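PDB 3LLC: putative hydrolase from Agrobacterium vitis, which probably acts as an acyl-protein thioesterase that removes fatty acids from acylated proteins, and may also cleave mycophenolic acid acyl-glucuronide. Local coordinates for residues 73-78 / 90-95; 10-15 / 27-32; 148-153 / 188-193; 140-145 / 209-214. One frame throughout, in Å; residues are numbered along the deposited sequence.

How the contacts relate
Contact 4 is the core of the sheet: two parallel strands, 140-143 and 209-214, joined by backbone bonds and sealed by aliphatic side chains. Contact 2 belongs to the same sheet but to its margin, where the antiparallel hairpin is only partly buried and mixes polar with apolar side chains. Contacts 1 and 3 are both buried but involve helices, and their chemistry differs: contact 1 relies on direct side-chain bonds and rings, contact 3 on apolar packing and two bridging waters. They meet each other where Trp92 packs on Leu189 and Ser90 OG lies 2.5 Å from Asp192 OD1, a probable hydrogen bond. Contacts 3 and 4 share a chain excursion that leaves strand 136-143 and returns as strand 209-214.

Contact 1 (73-78 / 90-95); sequences DYSGHG and SRWLEE
Ser75 and Glu95 hold each other twice. The Ser75 N-H runs almost straight (174°) to Glu95 OE1, 2.9 Å away, while Ser75 OG donates to the syn lone pair of Glu95 OE2 at 2.6 Å; chi1 of 57° swings that hydroxyl back beside its own N-H so that one carboxylate can take both. Arg23 forms a salt bridge to the same OE2. Next to this grip Trp92 NE1 donates to Ser75 O at 3.1 Å, and His77 ND1 reaches that oxygen from the opposite face of its carbonyl plane, 3.0 Å off. The rings close in tightly: Tyr74 CB lies over the face of the Trp92 five-membered ring, 4.0 Å from its centroid, and His77 turns its edge to the indole six-membered ring in an offset T-shaped pair with planes at 84°. The outer side is looser. Partly exposed Arg91 has NH2 4.4 Å from Ser75 OG, and water 1 fills in, accepting from NH2 and donating to OG. Here the type II turn from Tyr74 to His77 is pinned to helix 89-103; its Gly-His-Gly sequence after a sheet strand matches the glycine-rich loop that follows such a strand in many alpha/beta hydrolases.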
loop_
_atom_site.group_PDB
_atom_site.type_symbol
_atom_site.label_atom_id
_atom_site.label_comp_id
_atom_site.label_asym_id
_atom_site.label_seq_id
_atom_site.Cartn_x
_atom_site.Cartn_y
_atom_site.Cartn_z
ATOM N N ASP A 73 -10.792 -0.770 -2.958
ATOM C CA ASP A 73 -10.962 -0.323 -1.552
ATOM C C ASP A 73 -10.740 -1.506 -0.614
ATOM O O ASP A 73 -11.352 -2.571 -0.766
ATOM C CB ASP A 73 -12.345 0.278 -1.315
ATOM C CG ASP A 73 -12.456 1.773 -1.775
ATOM O OD1 ASP A 73 -11.454 2.520 -1.623
ATOM O OD2 ASP A 73 -13.560 2.174 -2.229
ATOM N N TYR A 74 -9.866 -1.317 0.362
ATOM C CA TYR A 74 -9.701 -2.310 1.442
ATOM C C TYR A 74 -11.031 -2.563 2.166
ATOM O O TYR A 74 -11.915 -1.695 2.169
ATOM C CB TYR A 74 -8.689 -1.833 2.468
ATOM C CG TYR A 74 -7.278 -1.551 1.979
ATOM C CD1 TYR A 74 -6.468 -2.574 1.476
ATOM C CD2 TYR A 74 -6.707 -0.291 2.121
ATOM C CE1 TYR A 74 -5.155 -2.309 1.070
ATOM C CE2 TYR A 74 -5.389 -0.036 1.718
ATOM C CZ TYR A 74 -4.620 -1.062 1.205
ATOM O OH TYR A 74 -3.334 -0.800 0.801
ATOM N N SER A 75 -11.222 -3.771 2.702
ATOM C CA SER A 75 -12.376 -4.018 3.542
ATOM C C SER A 75 -12.430 -2.941 4.660
ATOM O O SER A 75 -11.391 -2.515 5.162
ATOM C CB SER A 75 -12.386 -5.431 4.166
ATOM O OG SER A 75 -11.219 -5.698 4.930
ATOM N N GLY A 76 -13.646 -2.514 5.009
ATOM C CA GLY A 76 -13.850 -1.471 6.008
ATOM C C GLY A 76 -13.691 -0.037 5.515
ATOM O O GLY A 76 -13.917 0.916 6.277
ATOM N N HIS A 77 -13.334 0.112 4.245
ATOM C CA HIS A 77 -13.029 1.414 3.626
ATOM C C HIS A 77 -13.913 1.629 2.392
ATOM O O HIS A 77 -14.270 0.671 1.676
ATOM C CB HIS A 77 -11.593 1.461 3.098
ATOM C CG HIS A 77 -10.504 1.345 4.129
ATOM N ND1 HIS A 77 -10.312 0.221 4.925
ATOM C CD2 HIS A 77 -9.478 2.185 4.423
ATOM C CE1 HIS A 77 -9.226 0.389 5.665
ATOM N NE2 HIS A 77 -8.702 1.567 5.386
ATOM N N GLY A 78 -14.227 2.891 2.109
ATOM C CA GLY A 78 -14.882 3.266 0.874
ATOM C C GLY A 78 -16.079 2.408 0.448
ATOM O O GLY A 78 -17.079 2.301 1.171
ATOM N N SER A 90 -2.824 -8.780 7.527
ATOM C CA SER A 90 -3.063 -10.066 6.853
ATOM C C SER A 90 -4.315 -10.055 5.950
ATOM O O SER A 90 -4.281 -10.569 4.811
ATOM C CB SER A 90 -3.144 -11.232 7.836
ATOM O OG SER A 90 -1.895 -11.476 8.476
ATOM N N ARG A 91 -5.439 -9.522 6.459
ATOM C CA ARG A 91 -6.691 -9.485 5.681
ATOM C C ARG A 91 -6.611 -8.551 4.473
ATOM O O ARG A 91 -7.132 -8.870 3.384
ATOM C CB ARG A 91 -7.906 -9.099 6.566
ATOM C CG ARG A 91 -8.399 -10.266 7.396
ATOM C CD ARG A 91 -9.358 -9.866 8.477
ATOM N NE ARG A 91 -10.591 -9.193 8.050
ATOM C CZ ARG A 91 -11.713 -9.796 7.645
ATOM N NH1 ARG A 91 -11.792 -11.121 7.510
ATOM N NH2 ARG A 91 -12.780 -9.055 7.351
ATOM N N TRP A 92 -5.954 -7.398 4.650
ATOM C CA TRP A 92 -5.836 -6.409 3.578
ATOM C C TRP A 92 -4.850 -6.882 2.495
ATOM O O TRP A 92 -5.078 -6.666 1.307
ATOM C CB TRP A 92 -5.451 -5.033 4.157
ATOM C CG TRP A 92 -6.600 -4.424 4.986
ATOM C CD1 TRP A 92 -7.929 -4.561 4.742
ATOM C CD2 TRP A 92 -6.501 -3.560 6.153
ATOM N NE1 TRP A 92 -8.677 -3.858 5.675
ATOM C CE2 TRP A 92 -7.829 -3.232 6.541
ATOM C CE3 TRP A 92 -5.439 -3.052 6.896
ATOM C CZ2 TRP A 92 -8.112 -2.396 7.640
ATOM C CZ3 TRP A 92 -5.719 -2.242 8.004
ATOM C CH2 TRP A 92 -7.044 -1.939 8.367
ATOM N N LEU A 93 -3.816 -7.609 2.908
ATOM C CA LEU A 93 -2.925 -8.274 1.965
ATOM C C LEU A 93 -3.672 -9.355 1.180
ATOM O O LEU A 93 -3.494 -9.462 -0.044
ATOM C CB LEU A 93 -1.731 -8.899 2.711
ATOM C CG LEU A 93 -0.825 -9.848 1.897
ATOM C CD1 LEU A 93 -0.113 -9.080 0.724
ATOM C CD2 LEU A 93 0.252 -10.494 2.857
ATOM N N GLU A 94 -4.470 -10.170 1.868
ATOM C CA GLU A 94 -5.249 -11.208 1.230
ATOM C C GLU A 94 -6.145 -10.624 0.123
ATOM O O GLU A 94 -6.327 -11.218 -0.954
ATOM C CB GLU A 94 -6.110 -11.935 2.266
ATOM C CG GLU A 94 -6.904 -13.099 1.704
ATOM C CD GLU A 94 -7.815 -13.798 2.724
ATOM O OE1 GLU A 94 -8.104 -13.236 3.818
ATOM O OE2 GLU A 94 -8.269 -14.919 2.407
ATOM N N GLU A 95 -6.703 -9.453 0.399
ATOM C CA GLU A 95 -7.557 -8.761 -0.582
ATOM C C GLU A 95 -6.742 -8.273 -1.819
ATOM O O GLU A 95 -7.164 -8.453 -2.968
ATOM C CB GLU A 95 -8.278 -7.592 0.122
ATOM C CG GLU A 95 -9.318 -8.068 1.153
ATOM C CD GLU A 95 -9.651 -7.029 2.255
ATOM O OE1 GLU A 95 -9.362 -5.838 2.013
ATOM O OE2 GLU A 95 -10.225 -7.437 3.306
HETATM O O HOH W 1 -12.038 -6.181 7.602
#

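Contact 2 (10-15 / 27-32); sequences ETHAIT and ALVRAP
This is an antiparallel beta hairpin pairing at the margin of the main sheet, with strand 9-16 outermost and strand 23-30 between it and strand 68-72. Glu10 and Val29 make a hydrogen-bonded pair, Thr11 and Leu28 a non-hydrogen-bonded one, and His12 and Ala27 a second hydrogen-bonded one. Each hydrogen-bonded pair carries two backbone bonds: Glu10 N reaches Val29 O at 2.8 Å, and His12 N reaches Ala27 O at 3.0 Å, each answered by the return bond from Val29 N or Ala27 N. The short strand segments run at 136° to each other, so the pair is strongly twisted and the pairing does not stay flat. In the eight-stranded sheet the order 1-2-4-3-5-6-7-8, with the second strand running against its neighbours, is that of the classic alpha/beta hydrolase fold, and these are its first two strands.

The two faces differ. On the one bearing Glu10, His12, Ala27 and Val29, the residue Ile14 reaches in from further along its strand and lays CD1 3.9 Å from Ala27 CB; Phe103 of helix 89-103 covers this side, meeting His12 edge-to-face. Val29 is modelled in two conformers, so the approach of its CG1 to the His12 ring is tentative. Glu10 lies alongside Val29, pointing the same way, and its OE1 receives a weak 3.5 Å bond from His12 NE2. Water 2 accepts from Ala31 N at 3.0 Å and donates only weakly to Glu10 OE2. On the other face Thr11, also modelled twice, lies side by side with Leu28 in the conformer described.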
loop_
_atom_site.group_PDB
_atom_site.type_symbol
_atom_site.label_atom_id
_atom_site.label_comp_id
_atom_site.label_asym_id
_atom_site.label_seq_id
_atom_site.Cartn_x
_atom_site.Cartn_y
_atom_site.Cartn_z
ATOM N N GLU A 10 -13.847 0.299 -15.735
ATOM C CA GLU A 10 -14.935 -0.679 -15.463
ATOM C C GLU A 10 -15.043 -0.946 -13.959
ATOM O O GLU A 10 -14.021 -1.000 -13.271
ATOM C CB GLU A 10 -14.660 -2.028 -16.103
ATOM C CG GLU A 10 -14.230 -2.051 -17.555
ATOM C CD GLU A 10 -13.677 -3.434 -17.907
ATOM O OE1 GLU A 10 -14.455 -4.417 -17.812
ATOM O OE2 GLU A 10 -12.469 -3.543 -18.237
ATOM N N THR A 11 -16.266 -1.186 -13.493
ATOM C CA THR A 11 -16.552 -1.473 -12.088
ATOM C C THR A 11 -16.683 -2.992 -11.866
ATOM O O THR A 11 -17.358 -3.673 -12.626
ATOM C CB THR A 11 -17.850 -0.719 -11.649
ATOM O OG1 THR A 11 -17.570 0.690 -11.555
ATOM C CG2 THR A 11 -18.364 -1.229 -10.314
ATOM N N HIS A 12 -16.033 -3.518 -10.827
ATOM C CA HIS A 12 -16.037 -4.954 -10.488
ATOM C C HIS A 12 -16.248 -5.167 -8.987
ATOM O O HIS A 12 -15.850 -4.331 -8.184
ATOM C CB HIS A 12 -14.671 -5.581 -10.872
ATOM C CG HIS A 12 -14.435 -5.664 -12.348
ATOM N ND1 HIS A 12 -14.765 -6.776 -13.089
ATOM C CD2 HIS A 12 -13.928 -4.765 -13.228
ATOM C CE1 HIS A 12 -14.497 -6.552 -14.365
ATOM N NE2 HIS A 12 -13.977 -5.345 -14.477
ATOM N N ALA A 13 -16.821 -6.302 -8.603
ATOM C CA ALA A 13 -16.864 -6.736 -7.183
ATOM C C ALA A 13 -16.227 -8.122 -7.067
ATOM O O ALA A 13 -16.614 -9.024 -7.822
ATOM C CB ALA A 13 -18.308 -6.800 -6.689
ATOM N N ILE A 14 -15.309 -8.286 -6.138
ATOM C CA ILE A 14 -14.573 -9.542 -5.952
ATOM C C ILE A 14 -14.798 -10.106 -4.551
ATOM O O ILE A 14 -14.550 -9.419 -3.552
ATOM C CB ILE A 14 -13.054 -9.320 -6.191
ATOM C CG1 ILE A 14 -12.790 -8.874 -7.642
ATOM C CG2 ILE A 14 -12.231 -10.589 -5.804
ATOM C CD1 ILE A 14 -12.242 -7.467 -7.790
ATOM N N THR A 15 -15.211 -11.367 -4.464
ATOM C CA THR A 15 -15.394 -12.019 -3.169
ATOM C C THR A 15 -14.048 -12.536 -2.643
ATOM O O THR A 15 -13.315 -13.207 -3.361
ATOM C CB THR A 15 -16.390 -13.163 -3.260
ATOM O OG1 THR A 15 -17.626 -12.679 -3.807
ATOM C CG2 THR A 15 -16.671 -13.778 -1.884
ATOM N N ALA A 27 -13.709 -2.658 -6.916
ATOM C CA ALA A 27 -12.542 -2.326 -7.757
ATOM C C ALA A 27 -12.948 -1.561 -9.020
ATOM O O ALA A 27 -14.056 -1.716 -9.551
ATOM C CB ALA A 27 -11.722 -3.625 -8.126
ATOM N N LEU A 28 -12.038 -0.691 -9.458
ATOM C CA LEU A 28 -12.156 0.110 -10.676
ATOM C C LEU A 28 -10.925 -0.227 -11.543
ATOM O O LEU A 28 -9.785 -0.033 -11.094
ATOM C CB LEU A 28 -12.159 1.606 -10.322
ATOM C CG LEU A 28 -13.392 2.139 -9.557
ATOM C CD1 LEU A 28 -13.139 3.556 -9.018
ATOM C CD2 LEU A 28 -14.685 2.078 -10.443
ATOM N N VAL A 29 -11.158 -0.699 -12.763
ATOM C CA VAL A 29 -10.093 -1.239 -13.623
ATOM C C VAL A 29 -10.139 -0.681 -15.046
ATOM O O VAL A 29 -11.216 -0.502 -15.649
ATOM C CB VAL A 29 -10.162 -2.781 -13.719
ATOM C CG1 VAL A 29 -11.296 -3.221 -14.641
ATOM C CG2 VAL A 29 -8.849 -3.338 -14.229
ATOM N N ARG A 30 -8.955 -0.377 -15.570
ATOM C CA ARG A 30 -8.770 0.077 -16.929
ATOM C C ARG A 30 -7.836 -0.935 -17.603
ATOM O O ARG A 30 -6.722 -1.147 -17.134
ATOM C CB ARG A 30 -8.131 1.470 -16.884
ATOM C CG ARG A 30 -7.957 2.154 -18.187
ATOM C CD ARG A 30 -7.152 3.436 -18.018
ATOM N NE ARG A 30 -7.831 4.444 -17.205
ATOM C CZ ARG A 30 -8.685 5.358 -17.668
ATOM N NH1 ARG A 30 -9.055 5.375 -18.945
ATOM N NH2 ARG A 30 -9.218 6.244 -16.843
ATOM N N ALA A 31 -8.291 -1.577 -18.677
ATOM C CA ALA A 31 -7.436 -2.523 -19.418
ATOM C C ALA A 31 -6.280 -1.797 -20.133
ATOM O O ALA A 31 -6.445 -0.674 -20.607
ATOM C CB ALA A 31 -8.273 -3.335 -20.442
ATOM N N PRO A 32 -5.106 -2.449 -20.233
ATOM C CA PRO A 32 -4.064 -1.910 -21.115
ATOM C C PRO A 32 -4.481 -1.922 -22.587
ATOM O O PRO A 32 -5.314 -2.740 -22.985
ATOM C CB PRO A 32 -2.872 -2.841 -20.861
ATOM C CG PRO A 32 -3.478 -4.120 -20.428
ATOM C CD PRO A 32 -4.733 -3.759 -19.670
HETATM O O HOH W 2 -10.924 -0.931 -19.862
#

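Contact 3 (148-153 / 188-193); sequences DFTSDL and ALMEDG
Helices 149-153 and 188-193 cross almost at right angles, 86° between their directions and 8.7 Å between axes at closest approach, with Thr150 and Met190 as the nearest pair. Thr150 is the largest single contributor to the junction. Its CB sits 4.0 Å from the selenium of Met190, a selenomethionine, and the two side chains slide past each other in opposite directions. Because the Met190 chain bends at both chi2 and chi3, its methyl CE curls over the Thr150 backbone to end 3.5 Å from Thr150 O.

The two branches of Thr150 part company. CG2 heads into the apolar side, toward Leu189, whose CD2 is 4.2 Å away and also touches Phe149 CE1, coming at the ring obliquely. OG1 takes the place between backbone N and carbonyl carbon (chi1 60°) and lies 3.4 Å from Gly193 CA; the absence of a side chain on Gly193 makes room for it. There is no direct polar bond between the helices, so water does the linking. Water 3 accepts from Thr150 OG1 at 2.7 Å and donates to Met190 O, and water 4 donates both to Ser151 OG and to Gly193 O at 3.0 Å. The Ser151 hydroxyl is itself turned by its bond to Asp152 OD1, 2.8 Å long, which approaches from above that carboxylate plane.

Trp118 and Met115 of helix 115-128 cover Phe149 from the sheet domain. Both helices belong to the chain inserted between strands 136-143 and 209-214, the place where alpha/beta hydrolases carry their lid or cap.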
loop_
_atom_site.group_PDB
_atom_site.type_symbol
_atom_site.label_atom_id
_atom_site.label_comp_id
_atom_site.label_asym_id
_atom_site.label_seq_id
_atom_site.Cartn_x
_atom_site.Cartn_y
_atom_site.Cartn_z
ATOM N N ASP A 148 6.170 -2.291 8.820
ATOM C CA ASP A 148 6.346 -2.612 10.230
ATOM C C ASP A 148 5.956 -1.433 11.135
ATOM O O ASP A 148 6.524 -1.277 12.209
ATOM C CB ASP A 148 7.786 -3.032 10.529
ATOM C CG ASP A 148 8.277 -4.170 9.593
ATOM O OD1 ASP A 148 7.394 -4.782 8.917
ATOM O OD2 ASP A 148 9.514 -4.432 9.577
ATOM N N PHE A 149 4.956 -0.654 10.718
ATOM C CA PHE A 149 4.606 0.537 11.506
ATOM C C PHE A 149 4.119 0.195 12.911
ATOM O O PHE A 149 4.347 0.966 13.866
ATOM C CB PHE A 149 3.672 1.522 10.736
ATOM C CG PHE A 149 2.216 1.122 10.650
ATOM C CD1 PHE A 149 1.368 1.218 11.732
ATOM C CD2 PHE A 149 1.663 0.746 9.416
ATOM C CE1 PHE A 149 0.016 0.883 11.601
ATOM C CE2 PHE A 149 0.314 0.412 9.301
ATOM C CZ PHE A 149 -0.491 0.488 10.374
ATOM N N THR A 150 3.441 -0.948 13.076
ATOM C CA THR A 150 2.898 -1.317 14.394
ATOM C C THR A 150 4.019 -1.547 15.407
ATOM O O THR A 150 3.964 -1.026 16.513
ATOM C CB THR A 150 1.945 -2.548 14.319
ATOM O OG1 THR A 150 2.672 -3.675 13.791
ATOM C CG2 THR A 150 0.727 -2.243 13.430
ATOM N N SER A 151 5.073 -2.283 15.026
ATOM C CA SER A 151 6.139 -2.588 15.942
ATOM C C SER A 151 7.198 -1.468 16.025
ATOM O O SER A 151 7.823 -1.272 17.093
ATOM C CB SER A 151 6.840 -3.924 15.570
ATOM O OG SER A 151 7.366 -3.885 14.257
ATOM N N ASP A 152 7.410 -0.765 14.939
ATOM C CA ASP A 152 8.556 0.167 14.838
ATOM C C ASP A 152 8.191 1.628 15.101
ATOM O O ASP A 152 9.037 2.357 15.577
ATOM C CB ASP A 152 9.242 0.078 13.474
ATOM C CG ASP A 152 9.905 -1.281 13.219
ATOM O OD1 ASP A 152 9.621 -2.252 13.955
ATOM O OD2 ASP A 152 10.674 -1.358 12.229
ATOM N N LEU A 153 6.973 2.043 14.746
ATOM C CA LEU A 153 6.538 3.442 14.910
ATOM C C LEU A 153 5.507 3.624 16.034
ATOM O O LEU A 153 5.543 4.648 16.727
ATOM C CB LEU A 153 6.013 4.011 13.595
ATOM C CG LEU A 153 6.974 4.001 12.394
ATOM C CD1 LEU A 153 6.329 4.591 11.121
ATOM C CD2 LEU A 153 8.323 4.707 12.788
ATOM N N ALA A 188 -6.015 -6.442 17.581
ATOM C CA ALA A 188 -5.810 -7.398 16.453
ATOM C C ALA A 188 -4.831 -6.897 15.392
ATOM O O ALA A 188 -3.941 -7.643 14.954
ATOM C CB ALA A 188 -7.170 -7.832 15.819
ATOM N N LEU A 189 -4.947 -5.628 14.994
ATOM C CA LEU A 189 -3.981 -5.020 14.091
ATOM C C LEU A 189 -2.560 -5.035 14.658
ATOM O O LEU A 189 -1.611 -5.342 13.926
ATOM C CB LEU A 189 -4.372 -3.557 13.739
ATOM C CG LEU A 189 -3.435 -2.819 12.803
ATOM C CD1 LEU A 189 -3.849 -2.985 11.337
ATOM C CD2 LEU A 189 -3.305 -1.302 13.146
HETATM N N MSE A 190 -2.391 -4.641 15.915
HETATM C CA MSE A 190 -1.051 -4.593 16.519
HETATM C C MSE A 190 -0.428 -6.025 16.584
HETATM O O MSE A 190 0.735 -6.193 16.254
HETATM C CB MSE A 190 -1.085 -4.002 17.945
HETATM C CG MSE A 190 -1.610 -2.522 18.039
HETATM SE SE MSE A 190 -0.523 -1.264 17.231
HETATM C CE MSE A 190 1.041 -1.539 18.341
ATOM N N GLU A 191 -1.217 -7.013 16.985
ATOM C CA GLU A 191 -0.694 -8.392 17.160
ATOM C C GLU A 191 -0.320 -8.974 15.777
ATOM O O GLU A 191 0.769 -9.495 15.580
ATOM C CB GLU A 191 -1.717 -9.271 17.860
ATOM C CG GLU A 191 -1.902 -8.965 19.354
ATOM C CD GLU A 191 -3.052 -9.698 20.003
ATOM O OE1 GLU A 191 -3.890 -10.340 19.325
ATOM O OE2 GLU A 191 -3.127 -9.602 21.234
ATOM N N ASP A 192 -1.205 -8.797 14.811
ATOM C CA ASP A 192 -0.988 -9.315 13.445
ATOM C C ASP A 192 0.093 -8.549 12.679
ATOM O O ASP A 192 0.701 -9.109 11.768
ATOM C CB ASP A 192 -2.335 -9.386 12.699
ATOM C CG ASP A 192 -2.191 -9.777 11.219
ATOM O OD1 ASP A 192 -2.169 -10.984 10.942
ATOM O OD2 ASP A 192 -2.094 -8.893 10.359
ATOM N N GLY A 193 0.394 -7.290 13.061
ATOM C CA GLY A 193 1.451 -6.556 12.425
ATOM C C GLY A 193 2.807 -7.269 12.591
ATOM O O GLY A 193 3.638 -7.216 11.674
HETATM O O HOH W 3 3.139 -4.850 16.200
HETATM O O HOH W 4 5.608 -5.066 12.439
#

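Contact 4 (140-145 / 209-214); sequences MVLIAP and VHILQG
Ile211 packs against Leu142 and Pro145, and following it outward shows how these two parallel strands are sealed. Its CB rises 4.1 Å from Leu142 O, the carbonyl that its neighbour Leu212 uses as acceptor. The CG1 branch passes Leu142 CB at 4.3 Å and ends in CD1; Leu228 and Val229 of helix 222-230 also touch this side chain. The other branch, CG2, is anti to the backbone N (chi1 -57° for CG1) and leans across to the neighbouring strand's end, 3.7 Å from Pro145 CD, with the two side chains at about a right angle. On the same face Leu142 CD1 meets Val209 CG1 at 4.0 Å. The opposite face carries Val141 and Ile143 with Leu212 and His210, whose NE2 bonds to Thr240 OG1 on the next strand.

Four backbone bonds alternate in direction in the parallel pattern: His210 N to Met140 O, Leu142 N to His210 O, Leu212 N to Leu142 O, and Ala144 N to Leu212 O, the last nearly straight at 176° and 2.9 Å long. Beyond it Gln213, bent at chi2 (74°), puts OE1 3.4 Å from Ala144 CA, while NE2 donates to its neighbour Gly214 O in the carbonyl plane, 3.0 Å away. NE2 also has a weak bond to Asp217, which with Ser114 and His247 has the look of a catalytic triad. The chemistry thus changes along the strands: largely aliphatic along the sheet, with His210 the polar exception, and turning polar at the C-terminal ends, where alpha/beta hydrolases place their active site.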
loop_
_atom_site.group_PDB
_atom_site.type_symbol
_atom_site.label_atom_id
_atom_site.label_comp_id
_atom_site.label_asym_id
_atom_site.label_seq_id
_atom_site.Cartn_x
_atom_site.Cartn_y
_atom_site.Cartn_z
HETATM N N MSE A 140 8.401 -1.244 -8.543
HETATM C CA MSE A 140 7.621 -0.807 -7.379
HETATM C C MSE A 140 7.978 0.648 -7.086
HETATM O O MSE A 140 9.159 1.028 -7.054
HETATM C CB MSE A 140 7.887 -1.690 -6.136
HETATM C CG MSE A 140 7.536 -3.203 -6.281
HETATM SE SE MSE A 140 8.240 -4.254 -4.758
HETATM C CE MSE A 140 8.485 -2.680 -3.600
ATOM N N VAL A 141 6.935 1.477 -6.897
ATOM C CA VAL A 141 7.099 2.890 -6.552
ATOM C C VAL A 141 6.416 3.018 -5.171
ATOM O O VAL A 141 5.238 2.651 -5.023
ATOM C CB VAL A 141 6.482 3.815 -7.584
ATOM C CG1 VAL A 141 6.534 5.280 -7.067
ATOM C CG2 VAL A 141 7.204 3.707 -8.992
ATOM N N LEU A 142 7.170 3.424 -4.155
ATOM C CA LEU A 142 6.673 3.461 -2.759
ATOM C C LEU A 142 6.687 4.925 -2.276
ATOM O O LEU A 142 7.700 5.589 -2.410
ATOM C CB LEU A 142 7.549 2.587 -1.873
ATOM C CG LEU A 142 7.713 1.114 -2.289
ATOM C CD1 LEU A 142 8.668 0.378 -1.324
ATOM C CD2 LEU A 142 6.330 0.478 -2.330
ATOM N N ILE A 143 5.547 5.418 -1.773
ATOM C CA ILE A 143 5.368 6.823 -1.391
ATOM C C ILE A 143 5.186 6.849 0.132
ATOM O O ILE A 143 4.213 6.303 0.627
ATOM C CB ILE A 143 4.134 7.418 -2.093
ATOM C CG1 ILE A 143 4.288 7.296 -3.633
ATOM C CG2 ILE A 143 3.885 8.897 -1.650
ATOM C CD1 ILE A 143 3.126 6.791 -4.327
ATOM N N ALA A 144 6.131 7.455 0.854
ATOM C CA ALA A 144 6.152 7.481 2.329
ATOM C C ALA A 144 5.803 6.118 2.919
ATOM O O ALA A 144 4.929 5.992 3.767
ATOM C CB ALA A 144 5.180 8.601 2.868
ATOM N N PRO A 145 6.504 5.052 2.471
ATOM C CA PRO A 145 6.080 3.726 2.883
ATOM C C PRO A 145 6.214 3.470 4.385
ATOM O O PRO A 145 7.157 3.955 5.015
ATOM C CB PRO A 145 7.030 2.802 2.102
ATOM C CG PRO A 145 8.253 3.649 1.931
ATOM C CD PRO A 145 7.711 5.018 1.636
ATOM N N VAL A 209 13.165 -0.627 -7.424
ATOM C CA VAL A 209 12.357 0.001 -6.383
ATOM C C VAL A 209 12.738 1.495 -6.349
ATOM O O VAL A 209 13.929 1.817 -6.327
ATOM C CB VAL A 209 12.619 -0.637 -5.006
ATOM C CG1 VAL A 209 11.743 0.027 -3.914
ATOM C CG2 VAL A 209 12.311 -2.169 -4.995
ATOM N N HIS A 210 11.737 2.388 -6.353
ATOM C CA HIS A 210 11.949 3.820 -6.175
ATOM C C HIS A 210 11.060 4.255 -5.030
ATOM O O HIS A 210 9.820 4.140 -5.127
ATOM C CB HIS A 210 11.551 4.581 -7.428
ATOM C CG HIS A 210 12.003 6.020 -7.452
ATOM N ND1 HIS A 210 12.112 6.741 -8.624
ATOM C CD2 HIS A 210 12.381 6.864 -6.460
ATOM C CE1 HIS A 210 12.522 7.971 -8.348
ATOM N NE2 HIS A 210 12.703 8.069 -7.043
ATOM N N ILE A 211 11.687 4.778 -3.978
ATOM C CA ILE A 211 10.970 5.344 -2.796
ATOM C C ILE A 211 11.001 6.893 -2.874
ATOM O O ILE A 211 12.048 7.483 -3.176
ATOM C CB ILE A 211 11.633 4.914 -1.473
ATOM C CG1 ILE A 211 11.715 3.377 -1.341
ATOM C CG2 ILE A 211 10.886 5.531 -0.215
ATOM C CD1 ILE A 211 12.901 2.879 -0.440
ATOM N N LEU A 212 9.837 7.522 -2.618
ATOM C CA LEU A 212 9.684 8.987 -2.534
ATOM C C LEU A 212 9.253 9.273 -1.078
ATOM O O LEU A 212 8.293 8.658 -0.578
ATOM C CB LEU A 212 8.620 9.487 -3.501
ATOM C CG LEU A 212 8.938 9.407 -5.012
ATOM C CD1 LEU A 212 7.672 9.251 -5.857
ATOM C CD2 LEU A 212 9.666 10.664 -5.464
ATOM N N GLN A 213 9.977 10.177 -0.403
ATOM C CA GLN A 213 9.800 10.403 1.038
ATOM C C GLN A 213 10.083 11.867 1.400
ATOM O O GLN A 213 11.131 12.467 1.035
ATOM C CB GLN A 213 10.742 9.466 1.818
ATOM C CG GLN A 213 10.818 9.704 3.316
ATOM C CD GLN A 213 9.577 9.221 4.061
ATOM O OE1 GLN A 213 9.107 8.080 3.880
ATOM N NE2 GLN A 213 9.057 10.086 4.936
ATOM N N GLY A 214 9.149 12.461 2.143
ATOM C CA GLY A 214 9.332 13.815 2.633
ATOM C C GLY A 214 10.124 13.869 3.932
ATOM O O GLY A 214 9.995 12.974 4.785
HETATM O O HOH W 5 9.474 5.442 4.613
#